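Local coordinates for protein aldo-keto reductase family 1 member C1 (Caenorhabditis elegans, PDB 1QWK) that probably acts as an NADPH-dependent aldose reductase, reducing carbonyl compounds as a member of the aldo-keto reductase family, at residues Ala49-Asn54 against Leu112-Ala117; Gly94-Ser99 against Glu106-Tyr111; Gly151-Asn156 against Thr199-Leu204. All blocks are in the same frame, centred on the assembly; numbering follows the deposited sequence.

The three contacts lie on the eight-stranded TIM barrel. Contacts 1 and 2, centres about 12 Å apart, share strand 110-113: contact 1 sets the loop after strand 45-47, with the predicted proton donor, against the strand's C-terminal end, with a predicted substrate-binding residue, whereas contact 2 packs helix 92-103 on its outer side. In the chain, contact 2 falls between the segments of contact 1, and contact 3 follows. It runs from strand 150-153 across 173-177 to 197-201, its centre about 12 Å from that of contact 1 and 19 Å from that of contact 2. A hydrogen bond from Ala113 N to Gly151 O joins strands 110-113 and 150-153, and contacts 1 and 3 share the mouth of the predicted active site.

Contact 1: Ala49-Asn54 against Leu112-Ala117; sequences ASVYQN and LAHMPA
Ala49 and His114 bring the two backbones nearest to each other, with 7.7 Å between Ala49 CA and His114 CA, where the loop after strand 45-47 faces the end of strand 110-113. This is the C-terminal mouth of the TIM barrel, the active-site end in aldo-keto reductases, and Tyr52 is the predicted proton donor and His114 a predicted substrate-binding residue. Residues 50-52 form a short 3-10 turn, closed by the bond from Tyr52 N to Ala49 O (3.0 Å). The turn brings Ala49, Val51 and Tyr52 together around one imidazole.

His114 holds its CG anti to the backbone N (chi1 -151°), which carries the CD2-NE2 side of the ring across to the loop. Ala49 CB meets His114 CD2 at 3.6 Å, and Val51 CG1 reaches the same carbon at 3.9 Å, its side chain crossing that of the histidine at about a right angle. The Ala49 methyl does double duty: it also lies over the centre of the Tyr52 ring, 3.4 Å above its plane, and so supports one face of the phenol while touching the imidazole.

The two aromatic rings are turned almost perpendicular, with planes at 88° and centroids 5.9 Å apart. No hydrogen bond crosses this contact. Lys81, predicted to lower the pKa of the tyrosine, makes a weak hydrogen bond to Tyr52 OH, and Trp83 meets His114 edge-to-face. The placement of Tyr52 and His114 is consistent with both lining the substrate pocket. Tyr52 CE1 sits in the plane of the imidazole, at its edge, 3.9 Å from His114 NE2.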
ATOM      1  N   ALA A  49       3.697  -1.863  -8.553  1.00 18.65           N
ATOM      2  CA  ALA A  49       2.701  -1.336  -9.478  1.00 19.33           C
ATOM      3  C   ALA A  49       3.340  -1.187 -10.846  1.00 19.31           C
ATOM      4  O   ALA A  49       4.528  -0.876 -10.948  1.00 20.93           O
ATOM      5  CB  ALA A  49       2.198   0.020  -8.991  1.00 17.70           C
ATOM      6  N   SER A  50       2.563  -1.405 -11.898  1.00 20.50           N
ATOM      7  CA  SER A  50       3.108  -1.286 -13.240  1.00 19.96           C
ATOM      8  C   SER A  50       3.705   0.103 -13.468  1.00 21.15           C
ATOM      9  O   SER A  50       4.738   0.239 -14.122  1.00 19.86           O
ATOM     10  CB  SER A  50       2.029  -1.570 -14.294  1.00 21.91           C
ATOM     11  OG  SER A  50       1.018  -0.580 -14.283  1.00 24.87           O
ATOM     12  N   VAL A  51       3.076   1.132 -12.905  1.00 19.31           N
ATOM     13  CA  VAL A  51       3.555   2.497 -13.098  1.00 19.52           C
ATOM     14  C   VAL A  51       4.907   2.818 -12.445  1.00 19.25           C
ATOM     15  O   VAL A  51       5.574   3.779 -12.836  1.00 19.84           O
ATOM     16  CB  VAL A  51       2.498   3.529 -12.612  1.00 19.79           C
ATOM     17  CG1 VAL A  51       2.501   3.620 -11.097  1.00 19.73           C
ATOM     18  CG2 VAL A  51       2.759   4.885 -13.256  1.00 19.64           C
ATOM     19  N   TYR A  52       5.320   2.024 -11.460  1.00 18.69           N
ATOM     20  CA  TYR A  52       6.604   2.268 -10.795  1.00 20.28           C
ATOM     21  C   TYR A  52       7.781   1.916 -11.697  1.00 19.58           C
ATOM     22  O   TYR A  52       8.906   2.358 -11.463  1.00 20.48           O
ATOM     23  CB  TYR A  52       6.745   1.442  -9.511  1.00 18.71           C
ATOM     24  CG  TYR A  52       5.676   1.650  -8.464  1.00 21.56           C
ATOM     25  CD1 TYR A  52       4.910   2.815  -8.431  1.00 23.53           C
ATOM     26  CD2 TYR A  52       5.433   0.672  -7.501  1.00 22.84           C
ATOM     27  CE1 TYR A  52       3.919   2.995  -7.462  1.00 22.68           C
ATOM     28  CE2 TYR A  52       4.454   0.841  -6.531  1.00 24.05           C
ATOM     29  CZ  TYR A  52       3.697   2.001  -6.521  1.00 23.19           C
ATOM     30  OH  TYR A  52       2.695   2.131  -5.585  1.00 25.49           O
ATOM     31  N   GLN A  53       7.521   1.100 -12.710  1.00 20.53           N
ATOM     32  CA  GLN A  53       8.556   0.668 -13.645  1.00 22.48           C
ATOM     33  C   GLN A  53       9.666  -0.107 -12.928  1.00 22.08           C
ATOM     34  O   GLN A  53      10.826  -0.066 -13.341  1.00 23.68           O
ATOM     35  CB  GLN A  53       9.170   1.875 -14.366  1.00 22.77           C
ATOM     36  CG  GLN A  53       8.170   2.869 -14.958  1.00 23.54           C
ATOM     37  CD  GLN A  53       7.110   2.214 -15.823  1.00 25.79           C
ATOM     38  OE1 GLN A  53       7.336   1.158 -16.416  1.00 25.95           O
ATOM     39  NE2 GLN A  53       5.945   2.849 -15.909  1.00 25.02           N
ATOM     40  N   ASN A  54       9.316  -0.807 -11.852  1.00 22.12           N
ATOM     41  CA  ASN A  54      10.315  -1.582 -11.121  1.00 21.96           C
ATOM     42  C   ASN A  54       9.942  -3.058 -10.993  1.00 22.25           C
ATOM     43  O   ASN A  54      10.594  -3.800 -10.260  1.00 23.25           O
ATOM     44  CB  ASN A  54      10.552  -0.989  -9.725  1.00 22.98           C
ATOM     45  CG  ASN A  54       9.316  -1.037  -8.845  1.00 22.87           C
ATOM     46  OD1 ASN A  54       8.363  -1.745  -9.139  1.00 23.60           O
ATOM     47  ND2 ASN A  54       9.340  -0.285  -7.744  1.00 24.58           N
ATOM     48  N   LEU A 112      -4.658  -4.976  -7.954  1.00 14.97           N
ATOM     49  CA  LEU A 112      -5.511  -3.822  -7.663  1.00 16.01           C
ATOM     50  C   LEU A 112      -5.641  -2.800  -8.774  1.00 15.40           C
ATOM     51  O   LEU A 112      -4.736  -2.640  -9.588  1.00 16.26           O
ATOM     52  CB  LEU A 112      -4.959  -3.072  -6.443  1.00 16.11           C
ATOM     53  CG  LEU A 112      -4.556  -3.852  -5.187  1.00 15.10           C
ATOM     54  CD1 LEU A 112      -3.925  -2.897  -4.190  1.00 18.37           C
ATOM     55  CD2 LEU A 112      -5.770  -4.543  -4.598  1.00 15.28           C
ATOM     56  N   ALA A 113      -6.773  -2.105  -8.806  1.00 15.18           N
ATOM     57  CA  ALA A 113      -6.943  -1.015  -9.757  1.00 14.67           C
ATOM     58  C   ALA A 113      -6.221   0.093  -8.970  1.00 16.09           C
ATOM     59  O   ALA A 113      -6.636   0.432  -7.864  1.00 16.51           O
ATOM     60  CB  ALA A 113      -8.431  -0.676  -9.923  1.00 16.18           C
ATOM     61  N   HIS A 114      -5.139   0.639  -9.519  1.00 14.27           N
ATOM     62  CA  HIS A 114      -4.345   1.661  -8.825  1.00 15.45           C
ATOM     63  C   HIS A 114      -5.149   2.921  -8.544  1.00 16.66           C
ATOM     64  O   HIS A 114      -4.888   3.638  -7.580  1.00 17.44           O
ATOM     65  CB  HIS A 114      -3.122   2.016  -9.670  1.00 15.37           C
ATOM     66  CG  HIS A 114      -1.932   2.471  -8.885  1.00 19.47           C
ATOM     67  ND1 HIS A 114      -2.033   3.196  -7.716  1.00 21.68           N
ATOM     68  CD2 HIS A 114      -0.607   2.348  -9.137  1.00 16.71           C
ATOM     69  CE1 HIS A 114      -0.822   3.501  -7.283  1.00 21.00           C
ATOM     70  NE2 HIS A 114       0.061   2.997  -8.127  1.00 21.38           N
ATOM     71  N   MET A 115      -6.126   3.177  -9.405  1.00 15.95           N
ATOM     72  CA  MET A 115      -7.013   4.336  -9.294  1.00 15.35           C
ATOM     73  C   MET A 115      -8.369   3.907  -9.842  1.00 15.08           C
ATOM     74  O   MET A 115      -8.506   2.821 -10.403  1.00 15.57           O
ATOM     75  CB  MET A 115      -6.510   5.497 -10.164  1.00 16.17           C
ATOM     76  CG  MET A 115      -5.120   6.031  -9.833  1.00 17.45           C
ATOM     77  SD  MET A 115      -5.120   7.073  -8.350  1.00 18.39           S
ATOM     78  CE  MET A 115      -3.411   6.864  -7.810  1.00 18.37           C
ATOM     79  N   PRO A 116      -9.395   4.748  -9.666  1.00 15.08           N
ATOM     80  CA  PRO A 116     -10.730   4.422 -10.178  1.00 16.36           C
ATOM     81  C   PRO A 116     -10.977   5.109 -11.526  1.00 16.50           C
ATOM     82  O   PRO A 116     -11.955   4.812 -12.215  1.00 18.47           O
ATOM     83  CB  PRO A 116     -11.648   4.969  -9.093  1.00 16.91           C
ATOM     84  CG  PRO A 116     -10.916   6.207  -8.664  1.00 16.33           C
ATOM     85  CD  PRO A 116      -9.477   5.747  -8.580  1.00 15.50           C
ATOM     86  N   ALA A 117     -10.068   6.009 -11.897  1.00 17.91           N
ATOM     87  CA  ALA A 117     -10.184   6.797 -13.127  1.00 16.75           C
ATOM     88  C   ALA A 117      -9.310   6.372 -14.305  1.00 16.74           C
ATOM     89  O   ALA A 117      -8.084   6.415 -14.221  1.00 17.81           O
ATOM     90  CB  ALA A 117      -9.913   8.256 -12.799  1.00 16.16           C
TER

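Contact 2: Gly94-Ser99 against Glu106-Tyr111; sequences GGLRES and EYVDLY
Leu96 and Tyr111 carry most of this buried contact, in which helix 92-103 packs against the start of strand 110-113. Helix and strand belong to the beta-alpha-beta unit that begins with strand 77-82, one of the repeating units of the TIM barrel, and the short connection between them folds the chain back so that the helix packs on the outer side of the strand.

The apolar part is built on a CH-pi contact. Leu96 CD1 stands 3.6 Å from the centroid of the Tyr111 ring and only 12° off the ring normal, almost squarely over the middle of one face. Leu96 CG is anti to the backbone N (chi1 178°), which stretches the isobutyl group away from the helix and lets it slide along the phenol in the opposite direction to the tyrosine side chain. The second branch reaches less centrally, with Leu96 CD2 3.9 Å from Tyr111 CD2, while Leu96 CB passes 3.7 Å from Tyr111 OH. Val108 adds a methyl to this patch: its CG2 lies 4.1 Å from Leu96 CD1. Beyond the two segments, Val108 also touches Leu100 and Leu103 of the same helix, and Phe138 meets the Tyr111 ring.

The polar part runs through one water. No direct hydrogen bond joins the segments; instead the water donates to Ser99 OG, which is also bonded to Glu55, and it is hydrogen-bonded to Tyr111 OH. A phenylalanine in place of Tyr111 could still lie beneath Leu96 but would probably leave this water without its mate on the strand, breaking the bridge to Ser99. The water oxygen lies in the plane of the phenol ring, 2.8 Å from Tyr111 OH.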
ATOM      1  N   GLY A  94      -4.340  -7.696 -20.656  1.00 21.99           N
ATOM      2  CA  GLY A  94      -3.063  -7.453 -21.302  1.00 22.39           C
ATOM      3  C   GLY A  94      -2.070  -6.829 -20.341  1.00 22.51           C
ATOM      4  O   GLY A  94      -0.893  -7.196 -20.313  1.00 21.37           O
ATOM      5  N   GLY A  95      -2.547  -5.879 -19.541  1.00 21.60           N
ATOM      6  CA  GLY A  95      -1.681  -5.221 -18.578  1.00 20.60           C
ATOM      7  C   GLY A  95      -1.174  -6.188 -17.521  1.00 19.99           C
ATOM      8  O   GLY A  95       0.001  -6.175 -17.166  1.00 21.03           O
ATOM      9  N   LEU A  96      -2.063  -7.036 -17.013  1.00 20.28           N
ATOM     10  CA  LEU A  96      -1.670  -7.997 -15.996  1.00 19.90           C
ATOM     11  C   LEU A  96      -0.670  -9.009 -16.546  1.00 20.97           C
ATOM     12  O   LEU A  96       0.312  -9.342 -15.882  1.00 20.49           O
ATOM     13  CB  LEU A  96      -2.899  -8.723 -15.445  1.00 19.34           C
ATOM     14  CG  LEU A  96      -2.639  -9.801 -14.384  1.00 19.50           C
ATOM     15  CD1 LEU A  96      -1.781  -9.250 -13.248  1.00 22.25           C
ATOM     16  CD2 LEU A  96      -3.969 -10.297 -13.854  1.00 22.91           C
ATOM     17  N   ARG A  97      -0.906  -9.496 -17.760  1.00 21.88           N
ATOM     18  CA  ARG A  97       0.013 -10.466 -18.342  1.00 23.54           C
ATOM     19  C   ARG A  97       1.389  -9.849 -18.547  1.00 23.52           C
ATOM     20  O   ARG A  97       2.411 -10.529 -18.422  1.00 23.27           O
ATOM     21  CB  ARG A  97      -0.544 -11.021 -19.659  1.00 24.41           C
ATOM     22  CG  ARG A  97      -1.690 -12.004 -19.443  1.00 26.00           C
ATOM     23  CD  ARG A  97      -2.136 -12.655 -20.739  1.00 27.91           C
ATOM     24  NE  ARG A  97      -3.260 -13.571 -20.539  1.00 29.08           N
ATOM     25  CZ  ARG A  97      -3.161 -14.773 -19.977  1.00 30.15           C
ATOM     26  NH1 ARG A  97      -1.987 -15.222 -19.554  1.00 30.12           N
ATOM     27  NH2 ARG A  97      -4.241 -15.531 -19.844  1.00 31.87           N
ATOM     28  N   GLU A  98       1.426  -8.555 -18.843  1.00 23.76           N
ATOM     29  CA  GLU A  98       2.705  -7.883 -19.026  1.00 25.25           C
ATOM     30  C   GLU A  98       3.415  -7.785 -17.673  1.00 23.55           C
ATOM     31  O   GLU A  98       4.624  -8.005 -17.584  1.00 23.39           O
ATOM     32  CB  GLU A  98       2.497  -6.490 -19.630  1.00 28.63           C
ATOM     33  CG  GLU A  98       3.794  -5.749 -19.943  1.00 33.23           C
ATOM     34  CD  GLU A  98       4.780  -6.604 -20.730  1.00 36.73           C
ATOM     35  OE1 GLU A  98       4.399  -7.128 -21.799  1.00 37.16           O
ATOM     36  OE2 GLU A  98       5.935  -6.748 -20.276  1.00 38.16           O
ATOM     37  N   SER A  99       2.666  -7.458 -16.619  1.00 20.55           N
ATOM     38  CA  SER A  99       3.252  -7.369 -15.285  1.00 20.01           C
ATOM     39  C   SER A  99       3.783  -8.743 -14.855  1.00 18.87           C
ATOM     40  O   SER A  99       4.848  -8.838 -14.244  1.00 19.34           O
ATOM     41  CB  SER A  99       2.220  -6.874 -14.263  1.00 20.29           C
ATOM     42  OG  SER A  99       1.896  -5.507 -14.478  1.00 21.64           O
ATOM     43  N   GLU A 106       3.694 -16.717 -12.529  1.00 25.25           N
ATOM     44  CA  GLU A 106       2.570 -17.301 -13.247  1.00 25.15           C
ATOM     45  C   GLU A 106       1.269 -16.646 -12.790  1.00 23.88           C
ATOM     46  O   GLU A 106       0.241 -16.721 -13.471  1.00 22.46           O
ATOM     47  CB  GLU A 106       2.519 -18.811 -13.004  1.00 29.72           C
ATOM     48  CG  GLU A 106       3.748 -19.553 -13.520  1.00 35.50           C
ATOM     49  CD  GLU A 106       3.988 -19.327 -15.005  1.00 39.35           C
ATOM     50  OE1 GLU A 106       3.073 -19.611 -15.806  1.00 41.36           O
ATOM     51  OE2 GLU A 106       5.094 -18.868 -15.374  1.00 43.19           O
ATOM     52  N   TYR A 107       1.329 -15.991 -11.635  1.00 21.93           N
ATOM     53  CA  TYR A 107       0.167 -15.311 -11.066  1.00 20.97           C
ATOM     54  C   TYR A 107       0.615 -14.376  -9.950  1.00 20.04           C
ATOM     55  O   TYR A 107       1.726 -14.501  -9.435  1.00 19.51           O
ATOM     56  CB  TYR A 107      -0.807 -16.343 -10.488  1.00 22.97           C
ATOM     57  CG  TYR A 107      -0.254 -17.113  -9.304  1.00 24.23           C
ATOM     58  CD1 TYR A 107      -0.306 -16.580  -8.011  1.00 23.55           C
ATOM     59  CD2 TYR A 107       0.351 -18.360  -9.481  1.00 27.59           C
ATOM     60  CE1 TYR A 107       0.233 -17.273  -6.924  1.00 26.13           C
ATOM     61  CE2 TYR A 107       0.895 -19.059  -8.400  1.00 28.48           C
ATOM     62  CZ  TYR A 107       0.832 -18.511  -7.129  1.00 27.70           C
ATOM     63  OH  TYR A 107       1.372 -19.191  -6.057  1.00 31.68           O
ATOM     64  N   VAL A 108      -0.239 -13.423  -9.590  1.00 18.94           N
ATOM     65  CA  VAL A 108       0.070 -12.527  -8.483  1.00 17.06           C
ATOM     66  C   VAL A 108      -0.943 -12.850  -7.395  1.00 16.34           C
ATOM     67  O   VAL A 108      -2.033 -13.349  -7.677  1.00 16.96           O
ATOM     68  CB  VAL A 108      -0.041 -11.020  -8.864  1.00 17.87           C
ATOM     69  CG1 VAL A 108       1.096 -10.640  -9.810  1.00 19.10           C
ATOM     70  CG2 VAL A 108      -1.391 -10.722  -9.493  1.00 19.89           C
ATOM     71  N   ASP A 109      -0.582 -12.583  -6.151  1.00 16.90           N
ATOM     72  CA  ASP A 109      -1.472 -12.878  -5.045  1.00 16.33           C
ATOM     73  C   ASP A 109      -2.608 -11.869  -4.942  1.00 17.62           C
ATOM     74  O   ASP A 109      -3.731 -12.227  -4.583  1.00 16.81           O
ATOM     75  CB  ASP A 109      -0.648 -12.951  -3.762  1.00 17.79           C
ATOM     76  CG  ASP A 109       0.395 -14.066  -3.819  1.00 19.46           C
ATOM     77  OD1 ASP A 109       0.057 -15.224  -3.483  1.00 22.39           O
ATOM     78  OD2 ASP A 109       1.541 -13.790  -4.238  1.00 18.97           O
ATOM     79  N   LEU A 110      -2.326 -10.620  -5.294  1.00 17.95           N
ATOM     80  CA  LEU A 110      -3.338  -9.568  -5.244  1.00 16.86           C
ATOM     81  C   LEU A 110      -3.123  -8.588  -6.393  1.00 15.82           C
ATOM     82  O   LEU A 110      -1.999  -8.145  -6.635  1.00 15.94           O
ATOM     83  CB  LEU A 110      -3.262  -8.831  -3.895  1.00 17.09           C
ATOM     84  CG  LEU A 110      -4.201  -7.628  -3.681  1.00 15.60           C
ATOM     85  CD1 LEU A 110      -5.652  -8.064  -3.777  1.00 17.16           C
ATOM     86  CD2 LEU A 110      -3.923  -7.001  -2.312  1.00 15.15           C
ATOM     87  N   TYR A 111      -4.198  -8.265  -7.109  1.00 15.05           N
ATOM     88  CA  TYR A 111      -4.131  -7.330  -8.228  1.00 15.42           C
ATOM     89  C   TYR A 111      -5.137  -6.217  -7.978  1.00 14.88           C
ATOM     90  O   TYR A 111      -6.329  -6.484  -7.816  1.00 16.56           O
ATOM     91  CB  TYR A 111      -4.458  -8.041  -9.542  1.00 15.73           C
ATOM     92  CG  TYR A 111      -4.149  -7.226 -10.773  1.00 17.88           C
ATOM     93  CD1 TYR A 111      -2.910  -6.595 -10.923  1.00 19.20           C
ATOM     94  CD2 TYR A 111      -5.065  -7.135 -11.818  1.00 20.27           C
ATOM     95  CE1 TYR A 111      -2.591  -5.902 -12.086  1.00 19.76           C
ATOM     96  CE2 TYR A 111      -4.754  -6.444 -12.984  1.00 20.40           C
ATOM     97  CZ  TYR A 111      -3.519  -5.835 -13.114  1.00 20.54           C
ATOM     98  OH  TYR A 111      -3.204  -5.184 -14.285  1.00 22.91           O
TER
HETATM   99  O   HOH W   1      -0.596  -4.242 -14.518  1.00 22.16           O

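Contact 3: Gly151-Asn156 against Thr199-Leu204; sequences GVSNWN and TSYATL
The hydroxyl of Tyr201 is hydrogen-bonded to Gln301 NE2. The end of the Asn154 side chain also lies close, its nearer terminal atom, modelled as ND2, 2.8 Å from Tyr201 OH. The amide comes in at the edge of the phenol, near the ring plane, and its own plane is turned 72° from that of the ring. Tyr201 CG is wedged between the backbone N and the carbonyl carbon (chi1 67°), which swings the ring toward strand 150-153.

Ser153 completes the contact, with its OG 4.3 Å from Tyr201 CE2; this hydroxyl spends its hydrogen bond on the backbone O of Gln175. That residue belongs to strand 173-177, which runs between strands 150-153 and 197-201 in the TIM barrel, so the side chains meet across an intervening strand at the C-terminal mouth. In related aldo-keto reductases this region receives the nicotinamide ring of the cofactor, and the same role is probable here. Past Tyr201 the chain turns away toward helix 245-255, where Leu250 touches Thr203. Within that turn, Thr203 OG1 donates a 2.9 Å hydrogen bond to Ser200 OG, which is also bonded to Leu178 O.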
ATOM      1  N   GLY A 151      -8.641  -6.224  -5.892  1.00 15.57           N
ATOM      2  CA  GLY A 151      -9.073  -5.097  -5.090  1.00 15.43           C
ATOM      3  C   GLY A 151      -8.874  -3.760  -5.765  1.00 15.58           C
ATOM      4  O   GLY A 151      -8.608  -3.681  -6.963  1.00 14.40           O
ATOM      5  N   VAL A 152      -8.986  -2.704  -4.970  1.00 14.89           N
ATOM      6  CA  VAL A 152      -8.877  -1.351  -5.481  1.00 14.31           C
ATOM      7  C   VAL A 152      -7.999  -0.456  -4.613  1.00 14.50           C
ATOM      8  O   VAL A 152      -7.697  -0.778  -3.460  1.00 16.23           O
ATOM      9  CB  VAL A 152     -10.276  -0.723  -5.570  1.00 14.16           C
ATOM     10  CG1 VAL A 152     -11.199  -1.626  -6.396  1.00 15.65           C
ATOM     11  CG2 VAL A 152     -10.845  -0.549  -4.160  1.00 16.48           C
ATOM     12  N   SER A 153      -7.593   0.677  -5.176  1.00 15.17           N
ATOM     13  CA  SER A 153      -6.774   1.638  -4.451  1.00 15.88           C
ATOM     14  C   SER A 153      -7.247   3.041  -4.801  1.00 16.19           C
ATOM     15  O   SER A 153      -7.523   3.341  -5.959  1.00 15.14           O
ATOM     16  CB  SER A 153      -5.297   1.483  -4.824  1.00 16.68           C
ATOM     17  OG  SER A 153      -4.482   2.314  -4.001  1.00 16.34           O
ATOM     18  N   ASN A 154      -7.356   3.893  -3.791  1.00 15.96           N
ATOM     19  CA  ASN A 154      -7.785   5.275  -4.000  1.00 16.94           C
ATOM     20  C   ASN A 154      -9.225   5.414  -4.508  1.00 16.24           C
ATOM     21  O   ASN A 154      -9.554   6.373  -5.206  1.00 16.13           O
ATOM     22  CB  ASN A 154      -6.828   5.971  -4.969  1.00 16.16           C
ATOM     23  CG  ASN A 154      -5.388   5.930  -4.490  1.00 18.33           C
ATOM     24  OD1 ASN A 154      -4.499   5.418  -5.178  1.00 18.68           O
ATOM     25  ND2 ASN A 154      -5.152   6.464  -3.296  1.00 14.84           N
ATOM     26  N   TRP A 155     -10.069   4.444  -4.170  1.00 16.22           N
ATOM     27  CA  TRP A 155     -11.478   4.475  -4.542  1.00 16.37           C
ATOM     28  C   TRP A 155     -12.229   4.971  -3.309  1.00 16.76           C
ATOM     29  O   TRP A 155     -11.767   4.762  -2.182  1.00 16.89           O
ATOM     30  CB  TRP A 155     -11.986   3.070  -4.868  1.00 15.93           C
ATOM     31  CG  TRP A 155     -11.606   2.527  -6.218  1.00 14.39           C
ATOM     32  CD1 TRP A 155     -10.403   2.658  -6.860  1.00 16.07           C
ATOM     33  CD2 TRP A 155     -12.418   1.689  -7.055  1.00 16.45           C
ATOM     34  NE1 TRP A 155     -10.421   1.948  -8.042  1.00 15.02           N
ATOM     35  CE2 TRP A 155     -11.646   1.350  -8.186  1.00 15.19           C
ATOM     36  CE3 TRP A 155     -13.727   1.192  -6.957  1.00 17.05           C
ATOM     37  CZ2 TRP A 155     -12.137   0.533  -9.216  1.00 16.96           C
ATOM     38  CZ3 TRP A 155     -14.218   0.376  -7.981  1.00 15.83           C
ATOM     39  CH2 TRP A 155     -13.421   0.058  -9.098  1.00 17.41           C
ATOM     40  N   ASN A 156     -13.375   5.624  -3.501  1.00 17.75           N
ATOM     41  CA  ASN A 156     -14.143   6.066  -2.339  1.00 16.76           C
ATOM     42  C   ASN A 156     -15.207   5.009  -2.029  1.00 17.73           C
ATOM     43  O   ASN A 156     -15.382   4.061  -2.795  1.00 17.43           O
ATOM     44  CB  ASN A 156     -14.779   7.455  -2.552  1.00 17.78           C
ATOM     45  CG  ASN A 156     -15.775   7.498  -3.696  1.00 16.53           C
ATOM     46  OD1 ASN A 156     -16.607   6.612  -3.852  1.00 17.64           O
ATOM     47  ND2 ASN A 156     -15.703   8.559  -4.495  1.00 17.45           N
ATOM     48  N   THR A 199      -5.477  -1.849   3.452  1.00 13.37           N
ATOM     49  CA  THR A 199      -4.030  -1.722   3.465  1.00 15.27           C
ATOM     50  C   THR A 199      -3.712  -0.240   3.472  1.00 16.36           C
ATOM     51  O   THR A 199      -4.224   0.531   2.652  1.00 16.46           O
ATOM     52  CB  THR A 199      -3.361  -2.354   2.227  1.00 16.75           C
ATOM     53  OG1 THR A 199      -3.504  -3.778   2.277  1.00 17.02           O
ATOM     54  CG2 THR A 199      -1.878  -1.999   2.191  1.00 18.04           C
ATOM     55  N   SER A 200      -2.876   0.158   4.416  1.00 14.96           N
ATOM     56  CA  SER A 200      -2.464   1.543   4.558  1.00 15.34           C
ATOM     57  C   SER A 200      -1.148   1.822   3.861  1.00 17.16           C
ATOM     58  O   SER A 200      -0.191   1.064   4.027  1.00 17.10           O
ATOM     59  CB  SER A 200      -2.282   1.868   6.045  1.00 16.92           C
ATOM     60  OG  SER A 200      -1.256   2.838   6.237  1.00 18.08           O
ATOM     61  N   TYR A 201      -1.096   2.887   3.068  1.00 16.99           N
ATOM     62  CA  TYR A 201       0.181   3.281   2.480  1.00 16.62           C
ATOM     63  C   TYR A 201       0.485   4.628   3.128  1.00 18.14           C
ATOM     64  O   TYR A 201      -0.415   5.242   3.710  1.00 17.42           O
ATOM     65  CB  TYR A 201       0.156   3.345   0.940  1.00 18.00           C
ATOM     66  CG  TYR A 201      -0.684   4.398   0.249  1.00 16.25           C
ATOM     67  CD1 TYR A 201      -0.331   5.752   0.274  1.00 17.37           C
ATOM     68  CD2 TYR A 201      -1.770   4.020  -0.537  1.00 16.47           C
ATOM     69  CE1 TYR A 201      -1.036   6.700  -0.482  1.00 16.06           C
ATOM     70  CE2 TYR A 201      -2.477   4.954  -1.292  1.00 17.02           C
ATOM     71  CZ  TYR A 201      -2.109   6.284  -1.264  1.00 16.50           C
ATOM     72  OH  TYR A 201      -2.810   7.195  -2.027  1.00 15.87           O
ATOM     73  N   ALA A 202       1.741   5.066   3.062  1.00 16.84           N
ATOM     74  CA  ALA A 202       2.171   6.317   3.692  1.00 17.36           C
ATOM     75  C   ALA A 202       1.887   6.230   5.192  1.00 18.48           C
ATOM     76  O   ALA A 202       1.522   7.216   5.836  1.00 17.24           O
ATOM     77  CB  ALA A 202       1.436   7.511   3.081  1.00 17.87           C
ATOM     78  N   THR A 203       2.071   5.035   5.742  1.00 16.27           N
ATOM     79  CA  THR A 203       1.805   4.771   7.151  1.00 17.46           C
ATOM     80  C   THR A 203       2.619   5.631   8.112  1.00 18.58           C
ATOM     81  O   THR A 203       2.165   5.933   9.217  1.00 18.66           O
ATOM     82  CB  THR A 203       2.063   3.285   7.462  1.00 17.80           C
ATOM     83  OG1 THR A 203       1.595   2.481   6.364  1.00 17.49           O
ATOM     84  CG2 THR A 203       1.328   2.867   8.726  1.00 17.68           C
ATOM     85  N   LEU A 204       3.820   6.028   7.692  1.00 17.89           N
ATOM     86  CA  LEU A 204       4.686   6.847   8.541  1.00 21.29           C
ATOM     87  C   LEU A 204       4.427   8.342   8.435  1.00 23.13           C
ATOM     88  O   LEU A 204       5.148   9.142   9.034  1.00 25.81           O
ATOM     89  CB  LEU A 204       6.153   6.550   8.234  1.00 22.14           C
ATOM     90  CG  LEU A 204       6.574   5.107   8.535  1.00 24.10           C
ATOM     91  CD1 LEU A 204       8.031   4.924   8.158  1.00 27.21           C
ATOM     92  CD2 LEU A 204       6.353   4.793  10.017  1.00 25.83           C
TER